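Local coordinates for starch synthase I (Hordeum vulgare, PDB 4HLN), which belongs to the starch synthases, plant glycosyltransferase-family enzymes built from two Rossmann-like domains in the GT-B manner, at residues Val198-Glu203 and Cys243-Glu248; Phe237-Leu242 and Asn269-Ser274; Ala249-Glu254 and Gly288-Ser293; Leu275-Leu280 and Val352-Arg357. All coordinates share one frame; numbering follows the deposited sequence.

Contact 1 (Val198-Glu203 and Cys243-Glu248); sequences VTFFHE and CYAACE
Ala-245 presents its methyl group from helix 235-252 to two side chains of the strand, Val-198 and Phe-200, and these three residues form the compact part of the contact. Val-198 approaches with its CG2 branch, which lies 4.1 Å from Ala-245 CB. Phe-200 comes in with the far end of its ring, Phe-200 CZ being 4.1 Å from Ala-245 CB, so the alanine is touched by a branch tip and by a ring rim. The first torsion of Phe-200 (chi1 -62°) sets CG anti to the carbonyl carbon and lets the ring reach across to the helix. There its edge also meets the helix backbone: Ala-245 O lies near the ring plane, 3.8 Å from Phe-200 CE1. No hydrogen bond crosses; the side-chain contact is apolar and small, 130 Å² being buried between the segments. The backbones stay well apart, with Val-198 CA 7.4 Å from Ala-245 CA at their closest. Beyond Phe-200 the strand draws away from the helix: His-202 and Glu-203, both partly exposed, leave it behind, His-202 NE2 bonding to Asp-209 OD1. Glu-248 starts toward the strand but turns off, its OE2 bonding to Tyr-284 OH. The helix thus rests on strand 195-205, which runs between strands 181-190 and 208-214; Val-213 of the latter touches both Val-198 and Ala-245, while helix 276-284 packs against Cys-243, Tyr-244 and Cys-247.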
# COMPACT_ATOMS: atom_id res chain seq x y z
N VAL A 198 -3.50 24.36 18.01
CA VAL A 198 -3.50 22.92 18.21
C VAL A 198 -2.60 22.61 19.41
O VAL A 198 -1.74 23.42 19.79
CB VAL A 198 -3.00 22.17 16.95
CG1 VAL A 198 -3.86 22.52 15.74
CG2 VAL A 198 -1.56 22.52 16.66
N THR A 199 -2.81 21.45 20.03
CA THR A 199 -1.94 21.01 21.11
C THR A 199 -1.43 19.61 20.80
O THR A 199 -1.93 18.95 19.90
CB THR A 199 -2.65 21.03 22.48
OG1 THR A 199 -3.77 20.15 22.44
CG2 THR A 199 -3.13 22.44 22.81
N PHE A 200 -0.41 19.16 21.52
CA PHE A 200 0.21 17.89 21.20
C PHE A 200 0.08 16.93 22.36
O PHE A 200 0.40 17.27 23.50
CB PHE A 200 1.69 18.08 20.87
CG PHE A 200 1.94 18.93 19.67
CD1 PHE A 200 2.21 18.35 18.43
CD2 PHE A 200 1.94 20.32 19.77
CE1 PHE A 200 2.46 19.13 17.32
CE2 PHE A 200 2.18 21.11 18.65
CZ PHE A 200 2.45 20.51 17.42
N PHE A 201 -0.37 15.73 22.04
CA PHE A 201 -0.42 14.62 22.98
C PHE A 201 0.58 13.60 22.49
O PHE A 201 0.91 13.58 21.31
CB PHE A 201 -1.83 14.06 23.08
CG PHE A 201 -2.79 14.98 23.76
CD1 PHE A 201 -3.15 16.19 23.17
CD2 PHE A 201 -3.30 14.68 25.02
CE1 PHE A 201 -4.02 17.07 23.80
CE2 PHE A 201 -4.16 15.55 25.67
CZ PHE A 201 -4.52 16.76 25.06
N HIS A 202 1.09 12.76 23.38
CA HIS A 202 2.17 11.87 22.98
C HIS A 202 2.17 10.55 23.70
O HIS A 202 1.88 10.47 24.88
CB HIS A 202 3.54 12.55 23.17
CG HIS A 202 4.68 11.58 23.14
ND1 HIS A 202 5.39 11.23 24.26
CD2 HIS A 202 5.21 10.86 22.12
CE1 HIS A 202 6.32 10.34 23.94
NE2 HIS A 202 6.23 10.10 22.64
N GLU A 203 2.52 9.50 22.97
CA GLU A 203 2.77 8.23 23.61
C GLU A 203 3.96 7.50 22.98
O GLU A 203 4.13 7.46 21.75
CB GLU A 203 1.52 7.35 23.61
CG GLU A 203 1.75 6.03 24.34
CD GLU A 203 0.65 4.99 24.13
OE1 GLU A 203 -0.38 5.31 23.49
OE2 GLU A 203 0.83 3.85 24.62
N CYS A 243 -0.76 19.61 8.92
CA CYS A 243 0.50 19.79 8.23
C CYS A 243 1.40 20.83 8.89
O CYS A 243 2.58 20.58 9.08
CB CYS A 243 0.26 20.12 6.75
SG CYS A 243 -0.23 18.68 5.75
N TYR A 244 0.84 21.97 9.27
CA TYR A 244 1.59 22.96 10.03
C TYR A 244 2.15 22.36 11.34
O TYR A 244 3.31 22.57 11.69
CB TYR A 244 0.72 24.18 10.35
CG TYR A 244 0.67 25.21 9.24
CD1 TYR A 244 1.70 26.14 9.08
CD2 TYR A 244 -0.41 25.25 8.34
CE1 TYR A 244 1.67 27.08 8.08
CE2 TYR A 244 -0.45 26.19 7.32
CZ TYR A 244 0.59 27.10 7.19
OH TYR A 244 0.58 28.04 6.20
N ALA A 245 1.30 21.62 12.04
CA ALA A 245 1.66 21.02 13.30
C ALA A 245 2.84 20.08 13.11
O ALA A 245 3.78 20.07 13.89
CB ALA A 245 0.46 20.25 13.87
N ALA A 246 2.79 19.28 12.05
CA ALA A 246 3.81 18.27 11.87
C ALA A 246 5.18 18.90 11.59
O ALA A 246 6.22 18.30 11.88
CB ALA A 246 3.40 17.30 10.75
N CYS A 247 5.18 20.12 11.05
CA CYS A 247 6.42 20.85 10.81
C CYS A 247 7.02 21.38 12.12
O CYS A 247 8.23 21.48 12.26
CB CYS A 247 6.19 21.97 9.81
SG CYS A 247 5.93 21.36 8.14
N GLU A 248 6.16 21.68 13.08
CA GLU A 248 6.62 22.15 14.38
C GLU A 248 7.11 21.06 15.33
O GLU A 248 8.03 21.28 16.12
CB GLU A 248 5.52 22.97 15.05
CG GLU A 248 5.37 24.33 14.40
CD GLU A 248 6.66 25.14 14.50
OE1 GLU A 248 7.11 25.37 15.65
OE2 GLU A 248 7.23 25.53 13.45

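Contact 2 (Phe237-Leu242 and Asn269-Ser274); sequences FRYTLL and NDWHAS
The Tyr-239 ring takes the edge of His-272 on one face, with His-272 CD2 3.4 Å above the ring plane and over its centre. Arg-238 CB lies against the opposite face, toward the rim, and Leu-242 CD2 sits at the edge in the plane. The two rings form an edge-to-face pair, centroids 4.6 Å apart and planes at 72°, although the side chains themselves run side by side in the same direction. His-272 CB adds an off-centre CH-pi contact to that face. Trp-271 completes the group: Tyr-239 directs its edge at the tryptophan six-membered ring in an offset edge-to-face pair, planes at 73°, and Tyr-239 CD1 comes within 3.8 Å of Trp-271 CH2. Trp-271 NE1 in turn lies over one face of the His-272 ring. Nearer the backbone, Tyr-239 CB packs 3.5 Å from His-272 O, and Leu-242 CD2 approaches the same carbonyl. The tyrosine hydroxyl is held by Tyr-168 OH and Phe-229 O, which fix the outer end of the ring. The three residues make a buried aromatic cluster joining helix 235-252 to the loop that follows parallel strand 264-269, a strand-to-helix connection of the Rossmann-like type.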
# COMPACT_ATOMS: atom_id res chain seq x y z
N PHE A 237 -9.29 22.53 5.74
CA PHE A 237 -8.85 23.23 6.93
C PHE A 237 -8.24 22.28 7.98
O PHE A 237 -7.17 22.58 8.56
CB PHE A 237 -10.04 24.01 7.52
CG PHE A 237 -9.83 24.47 8.93
CD1 PHE A 237 -8.87 25.43 9.23
CD2 PHE A 237 -10.60 23.95 9.96
CE1 PHE A 237 -8.67 25.85 10.55
CE2 PHE A 237 -10.41 24.37 11.28
CZ PHE A 237 -9.45 25.33 11.58
N ARG A 238 -8.91 21.16 8.23
CA ARG A 238 -8.46 20.22 9.26
C ARG A 238 -7.06 19.73 8.94
O ARG A 238 -6.19 19.69 9.81
CB ARG A 238 -9.39 18.99 9.35
CG ARG A 238 -10.79 19.26 9.87
CD ARG A 238 -11.74 18.18 9.35
NE ARG A 238 -12.00 17.13 10.33
CZ ARG A 238 -12.10 15.84 10.02
NH1 ARG A 238 -11.93 15.45 8.78
NH2 ARG A 238 -12.35 14.94 10.97
N TYR A 239 -6.84 19.36 7.69
CA TYR A 239 -5.58 18.73 7.32
C TYR A 239 -4.46 19.73 7.05
O TYR A 239 -3.28 19.40 7.13
CB TYR A 239 -5.82 17.71 6.21
CG TYR A 239 -6.64 16.59 6.77
CD1 TYR A 239 -7.97 16.43 6.42
CD2 TYR A 239 -6.10 15.73 7.72
CE1 TYR A 239 -8.74 15.40 6.99
CE2 TYR A 239 -6.83 14.71 8.28
CZ TYR A 239 -8.16 14.54 7.91
OH TYR A 239 -8.88 13.51 8.49
N THR A 240 -4.85 20.97 6.79
CA THR A 240 -3.93 22.10 6.84
C THR A 240 -3.32 22.22 8.25
O THR A 240 -2.10 22.40 8.40
CB THR A 240 -4.65 23.40 6.43
OG1 THR A 240 -5.00 23.31 5.04
CG2 THR A 240 -3.78 24.64 6.61
N LEU A 241 -4.15 22.10 9.28
CA LEU A 241 -3.67 22.18 10.66
C LEU A 241 -2.67 21.07 10.90
O LEU A 241 -1.59 21.30 11.47
CB LEU A 241 -4.81 22.06 11.66
CG LEU A 241 -5.85 23.18 11.67
CD1 LEU A 241 -6.88 22.97 12.78
CD2 LEU A 241 -5.19 24.54 11.78
N LEU A 242 -3.04 19.88 10.45
CA LEU A 242 -2.21 18.70 10.61
C LEU A 242 -0.82 18.98 10.09
O LEU A 242 0.17 18.65 10.73
CB LEU A 242 -2.80 17.51 9.84
CG LEU A 242 -1.87 16.31 9.89
CD1 LEU A 242 -1.54 15.94 11.35
CD2 LEU A 242 -2.43 15.13 9.15
N ASN A 269 1.97 10.87 4.06
CA ASN A 269 1.07 9.90 3.47
C ASN A 269 -0.14 10.55 2.87
O ASN A 269 -0.94 11.17 3.59
CB ASN A 269 0.65 8.86 4.50
CG ASN A 269 1.79 7.96 4.88
OD1 ASN A 269 1.88 6.82 4.41
ND2 ASN A 269 2.70 8.46 5.71
N ASP A 270 -0.24 10.44 1.55
CA ASP A 270 -1.45 10.82 0.84
C ASP A 270 -1.74 12.32 0.92
O ASP A 270 -0.87 13.10 1.28
CB ASP A 270 -2.63 9.99 1.36
CG ASP A 270 -2.46 8.50 1.05
OD1 ASP A 270 -2.26 8.15 -0.15
OD2 ASP A 270 -2.49 7.68 2.01
N TRP A 271 -2.96 12.73 0.59
CA TRP A 271 -3.16 14.17 0.47
C TRP A 271 -3.23 14.83 1.82
O TRP A 271 -2.88 16.00 1.96
CB TRP A 271 -4.39 14.52 -0.37
CG TRP A 271 -5.69 14.47 0.34
CD1 TRP A 271 -6.54 13.40 0.39
CD2 TRP A 271 -6.31 15.52 1.10
NE1 TRP A 271 -7.65 13.73 1.14
CE2 TRP A 271 -7.54 15.02 1.57
CE3 TRP A 271 -5.94 16.83 1.42
CZ2 TRP A 271 -8.41 15.80 2.36
CZ3 TRP A 271 -6.82 17.61 2.20
CH2 TRP A 271 -8.04 17.08 2.65
N HIS A 272 -3.68 14.09 2.82
CA HIS A 272 -3.86 14.65 4.15
C HIS A 272 -2.60 15.33 4.67
O HIS A 272 -2.68 16.33 5.38
CB HIS A 272 -4.33 13.59 5.13
CG HIS A 272 -5.58 12.89 4.68
ND1 HIS A 272 -5.55 11.73 3.95
CD2 HIS A 272 -6.88 13.21 4.85
CE1 HIS A 272 -6.79 11.35 3.69
NE2 HIS A 272 -7.61 12.23 4.22
N ALA A 273 -1.45 14.79 4.31
CA ALA A 273 -0.17 15.31 4.78
C ALA A 273 0.62 15.98 3.67
O ALA A 273 1.82 16.19 3.80
CB ALA A 273 0.67 14.17 5.39
N SER A 274 -0.04 16.31 2.57
CA SER A 274 0.69 16.67 1.35
C SER A 274 1.18 18.09 1.34
O SER A 274 1.95 18.48 0.46
CB SER A 274 -0.17 16.41 0.11
OG SER A 274 -0.02 15.08 -0.34

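Contact 3 (Ala249-Glu254 and Gly288-Ser293); sequences APLILE and GVYRDS
Tyr-290 reaches out of its loop to the last turn of helix 235-252, where Leu-251 and Pro-250 receive the hydroxyl end of its ring. Leu-251 and Tyr-290 point at each other from opposite directions, and both leucine branches lie to one side of the ring plane. Leu-251 CD1 is 3.7 Å from Tyr-290 CE1, and Leu-251 CD2 lies equally far from Tyr-290 CZ. Leu-251 CG comes closest, 3.2 Å from Tyr-290 OH. With CG anti to the carbonyl carbon (chi1 -55°), the leucine holds these branches out toward the loop. Pro-250 meets the ring at its edge, near the plane, its pyrrolidine lying across the tyrosine direction with Pro-250 CB 3.5 Å from Tyr-290 OH. That hydroxyl is bonded to Cys-247 O, a carbonyl of the same helix, so the ring's polar end is satisfied amid apolar neighbours. The loop begins with a Schellman motif that closes the preceding helix: Gly-288, at positive phi, is its C-prime residue, and Val-289 N bonds back to Tyr-284 O. A type I beta turn from Tyr-290 to Ser-293 leads the chain into strand 294-299, closed by Ser-293 N to Tyr-290 O at 3.1 Å. Val-289 adds a looser apolar touch, Val-289 CG1 to Leu-251 CD1 at 4.5 Å. Outside the two segments, Tyr-284 and Phe-266 meet the Tyr-290 ring edge-to-face, as Leu-280 of helix 276-284 packs on it.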
# COMPACT_ATOMS: atom_id res chain seq x y z
N ALA A 249 6.50 19.88 15.25
CA ALA A 249 6.76 18.86 16.25
C ALA A 249 8.26 18.56 16.45
O ALA A 249 8.74 18.52 17.59
CB ALA A 249 5.98 17.58 15.93
N PRO A 250 8.99 18.36 15.35
CA PRO A 250 10.42 18.02 15.44
C PRO A 250 11.27 19.16 16.01
O PRO A 250 12.40 18.95 16.45
CB PRO A 250 10.82 17.74 13.99
CG PRO A 250 9.53 17.45 13.29
CD PRO A 250 8.50 18.32 13.97
N LEU A 251 10.72 20.37 15.99
CA LEU A 251 11.43 21.52 16.49
C LEU A 251 11.11 21.85 17.95
O LEU A 251 11.89 22.52 18.61
CB LEU A 251 11.11 22.74 15.65
CG LEU A 251 11.36 22.64 14.15
CD1 LEU A 251 10.76 23.84 13.39
CD2 LEU A 251 12.83 22.51 13.87
N ILE A 252 9.97 21.38 18.47
CA ILE A 252 9.57 21.82 19.81
C ILE A 252 9.25 20.77 20.85
O ILE A 252 9.18 21.10 22.04
CB ILE A 252 8.38 22.79 19.77
CG1 ILE A 252 7.11 22.08 19.29
CG2 ILE A 252 8.72 24.05 18.96
CD1 ILE A 252 5.88 22.90 19.53
N LEU A 253 9.04 19.53 20.44
CA LEU A 253 8.74 18.49 21.41
C LEU A 253 10.01 17.85 21.99
O LEU A 253 10.77 17.19 21.28
CB LEU A 253 7.81 17.44 20.82
CG LEU A 253 6.42 17.97 20.44
CD1 LEU A 253 5.51 16.86 19.99
CD2 LEU A 253 5.78 18.70 21.61
N GLU A 254 10.25 18.05 23.29
CA GLU A 254 11.40 17.41 23.92
C GLU A 254 11.11 15.98 24.40
O GLU A 254 11.05 15.72 25.60
CB GLU A 254 11.97 18.25 25.07
CG GLU A 254 12.35 19.66 24.65
CD GLU A 254 13.45 20.25 25.51
OE1 GLU A 254 14.16 21.15 25.00
OE2 GLU A 254 13.60 19.82 26.67
N GLY A 288 16.68 29.28 6.43
CA GLY A 288 17.74 28.52 7.06
C GLY A 288 17.28 27.41 7.98
O GLY A 288 18.08 26.75 8.64
N VAL A 289 15.97 27.21 8.03
CA VAL A 289 15.42 26.11 8.80
C VAL A 289 15.09 24.91 7.94
O VAL A 289 14.58 25.05 6.84
CB VAL A 289 14.22 26.57 9.59
CG1 VAL A 289 13.69 25.43 10.44
CG2 VAL A 289 14.66 27.74 10.45
N TYR A 290 15.46 23.73 8.43
CA TYR A 290 15.14 22.45 7.79
C TYR A 290 15.87 22.19 6.47
O TYR A 290 15.47 21.32 5.70
CB TYR A 290 13.63 22.34 7.56
CG TYR A 290 12.82 21.85 8.72
CD1 TYR A 290 11.67 22.52 9.11
CD2 TYR A 290 13.18 20.70 9.42
CE1 TYR A 290 10.90 22.07 10.17
CE2 TYR A 290 12.42 20.24 10.48
CZ TYR A 290 11.27 20.93 10.86
OH TYR A 290 10.49 20.49 11.92
N ARG A 291 16.95 22.93 6.22
CA ARG A 291 17.75 22.69 5.01
C ARG A 291 18.35 21.29 4.90
O ARG A 291 18.68 20.84 3.81
CB ARG A 291 18.83 23.75 4.83
CG ARG A 291 18.22 25.04 4.33
CD ARG A 291 19.21 26.09 3.94
NE ARG A 291 18.46 27.24 3.45
CZ ARG A 291 18.98 28.22 2.73
NH1 ARG A 291 20.27 28.20 2.41
NH2 ARG A 291 18.19 29.23 2.34
N ASP A 292 18.49 20.61 6.02
CA ASP A 292 19.04 19.26 5.99
C ASP A 292 17.98 18.16 6.11
O ASP A 292 18.31 16.99 6.32
CB ASP A 292 20.14 19.12 7.03
CG ASP A 292 21.37 19.93 6.66
OD1 ASP A 292 21.72 19.94 5.45
OD2 ASP A 292 21.98 20.55 7.56
N SER A 293 16.72 18.55 5.96
CA SER A 293 15.63 17.60 5.96
C SER A 293 15.11 17.36 4.55
O SER A 293 15.18 18.23 3.69
CB SER A 293 14.49 18.07 6.85
OG SER A 293 14.89 18.01 8.20

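Contact 4 (Leu275-Leu280 and Val352-Arg357); sequences LVPVLL and VVTADR
Pro-277 and Thr-354 cross at about a right angle, and their van der Waals packing carries most of the contact. Pro-277 CB lies 3.5 Å from Thr-354 OG1, and Pro-277 CG follows at 3.9 Å from Thr-354 OG1. Val-278 touches that oxygen too, with its CG2 branch 3.7 Å from Thr-354 OG1. A longer van der Waals approach puts Pro-277 CB 4.2 Å from Ala-355 CA; the CA atoms of these two residues are the nearest across the contact. In the fold, helix 276-284 links parallel strands 264-269 and 294-299 as a beta-alpha-beta crossover, and helix 347-354 leads through Ala-355 and Asp-356 into the next parallel strand, 357-360. Polar bonding across the contact is left to water. One molecule donates to Pro-277 O at 2.7 Å and makes only a weak, longer bond to Thr-354 O. Having more acceptors within reach than protons, it is probably a shared or partial bridge. Thr-354 OG1 finds its partner within its own helix, at Gly-350 O; chi1 of 55° places the hydroxyl between the backbone N and the carbonyl carbon while facing Pro-277. Asp-356 OD2 bonds to Ser-295 N, tying the loop after helix 347-354 to strand 294-299.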
# COMPACT_ATOMS: atom_id res chain seq x y z
N LEU A 275 0.74 18.87 2.30
CA LEU A 275 1.13 20.27 2.33
C LEU A 275 2.48 20.40 3.04
O LEU A 275 3.15 21.42 2.93
CB LEU A 275 0.06 21.10 3.04
CG LEU A 275 0.08 22.59 2.74
CD1 LEU A 275 -0.46 22.86 1.34
CD2 LEU A 275 -0.73 23.34 3.76
N VAL A 276 2.88 19.35 3.77
CA VAL A 276 4.10 19.39 4.55
C VAL A 276 5.34 19.77 3.71
O VAL A 276 6.07 20.69 4.07
CB VAL A 276 4.31 18.04 5.28
CG1 VAL A 276 5.75 17.89 5.74
CG2 VAL A 276 3.34 17.92 6.43
N PRO A 277 5.59 19.05 2.60
CA PRO A 277 6.74 19.35 1.76
C PRO A 277 6.66 20.73 1.16
O PRO A 277 7.69 21.33 0.80
CB PRO A 277 6.67 18.30 0.65
CG PRO A 277 5.32 17.71 0.74
CD PRO A 277 4.84 17.87 2.13
N VAL A 278 5.44 21.26 1.04
CA VAL A 278 5.30 22.63 0.54
C VAL A 278 5.74 23.60 1.62
O VAL A 278 6.50 24.52 1.37
CB VAL A 278 3.85 22.94 0.07
CG1 VAL A 278 3.80 24.29 -0.64
CG2 VAL A 278 3.34 21.85 -0.84
N LEU A 279 5.27 23.37 2.84
CA LEU A 279 5.66 24.18 3.98
C LEU A 279 7.18 24.22 4.13
O LEU A 279 7.77 25.30 4.25
CB LEU A 279 5.01 23.64 5.26
CG LEU A 279 3.50 23.90 5.27
CD1 LEU A 279 2.82 23.33 6.52
CD2 LEU A 279 3.21 25.40 5.09
N LEU A 280 7.81 23.05 4.12
CA LEU A 280 9.26 23.00 4.25
C LEU A 280 9.89 23.96 3.25
O LEU A 280 10.74 24.78 3.60
CB LEU A 280 9.77 21.59 4.00
CG LEU A 280 9.30 20.57 5.03
CD1 LEU A 280 9.81 19.20 4.66
CD2 LEU A 280 9.76 20.97 6.41
N VAL A 352 3.59 16.35 -5.03
CA VAL A 352 4.27 15.68 -6.13
C VAL A 352 5.30 16.63 -6.70
O VAL A 352 6.39 16.24 -7.12
CB VAL A 352 3.29 15.27 -7.23
CG1 VAL A 352 4.01 15.18 -8.55
CG2 VAL A 352 2.62 13.96 -6.88
N VAL A 353 4.93 17.90 -6.68
CA VAL A 353 5.77 18.93 -7.21
C VAL A 353 6.97 19.26 -6.31
O VAL A 353 8.01 19.64 -6.82
CB VAL A 353 4.93 20.17 -7.54
CG1 VAL A 353 5.72 21.45 -7.33
CG2 VAL A 353 4.41 20.07 -8.96
N THR A 354 6.85 19.09 -5.00
CA THR A 354 7.87 19.55 -4.04
C THR A 354 8.58 18.46 -3.22
O THR A 354 9.59 18.74 -2.58
CB THR A 354 7.28 20.54 -3.03
OG1 THR A 354 6.15 19.93 -2.38
CG2 THR A 354 6.85 21.81 -3.74
N ALA A 355 8.05 17.25 -3.20
CA ALA A 355 8.65 16.20 -2.39
C ALA A 355 10.00 15.86 -2.97
O ALA A 355 10.29 16.22 -4.10
CB ALA A 355 7.77 14.96 -2.38
N ASP A 356 10.82 15.14 -2.22
CA ASP A 356 12.14 14.79 -2.71
C ASP A 356 12.16 13.43 -3.40
O ASP A 356 12.68 13.31 -4.50
CB ASP A 356 13.17 14.89 -1.58
CG ASP A 356 13.26 16.31 -1.03
OD1 ASP A 356 13.32 17.26 -1.85
OD2 ASP A 356 13.23 16.48 0.21
N ARG A 357 11.56 12.43 -2.76
CA ARG A 357 11.32 11.14 -3.39
C ARG A 357 9.82 10.86 -3.37
O ARG A 357 9.08 11.46 -2.61
CB ARG A 357 12.06 10.03 -2.64
CG ARG A 357 13.56 10.20 -2.46
CD ARG A 357 14.31 10.09 -3.75
NE ARG A 357 14.03 8.86 -4.47
CZ ARG A 357 14.77 8.41 -5.48
NH1 ARG A 357 15.85 9.11 -5.87
NH2 ARG A 357 14.45 7.28 -6.10
O HOH W 1 10.04 20.12 0.40

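From the N terminus, strand 195-205 comes first, and contact 1 closes a loop of 39 residues by bringing helix 235-252 onto it. Before that loop shuts, this helix opens contact 2, which closes 26 residues later at the loop after strand 264-269, so they cross. Contact 3 starts at the helix end and closes beyond helix 276-284, crossing contact 2. Contact 4 starts inside the contact 3 loop and closes farthest along, at the end of helix 347-354, crossing it. None nests. Helix 235-252 serves contacts 1 to 3, and Cys-243 SG packs against residues of contacts 2 and 4, where the loop after strand 264-269 enters helix 276-284. Together they tie sheet to helices.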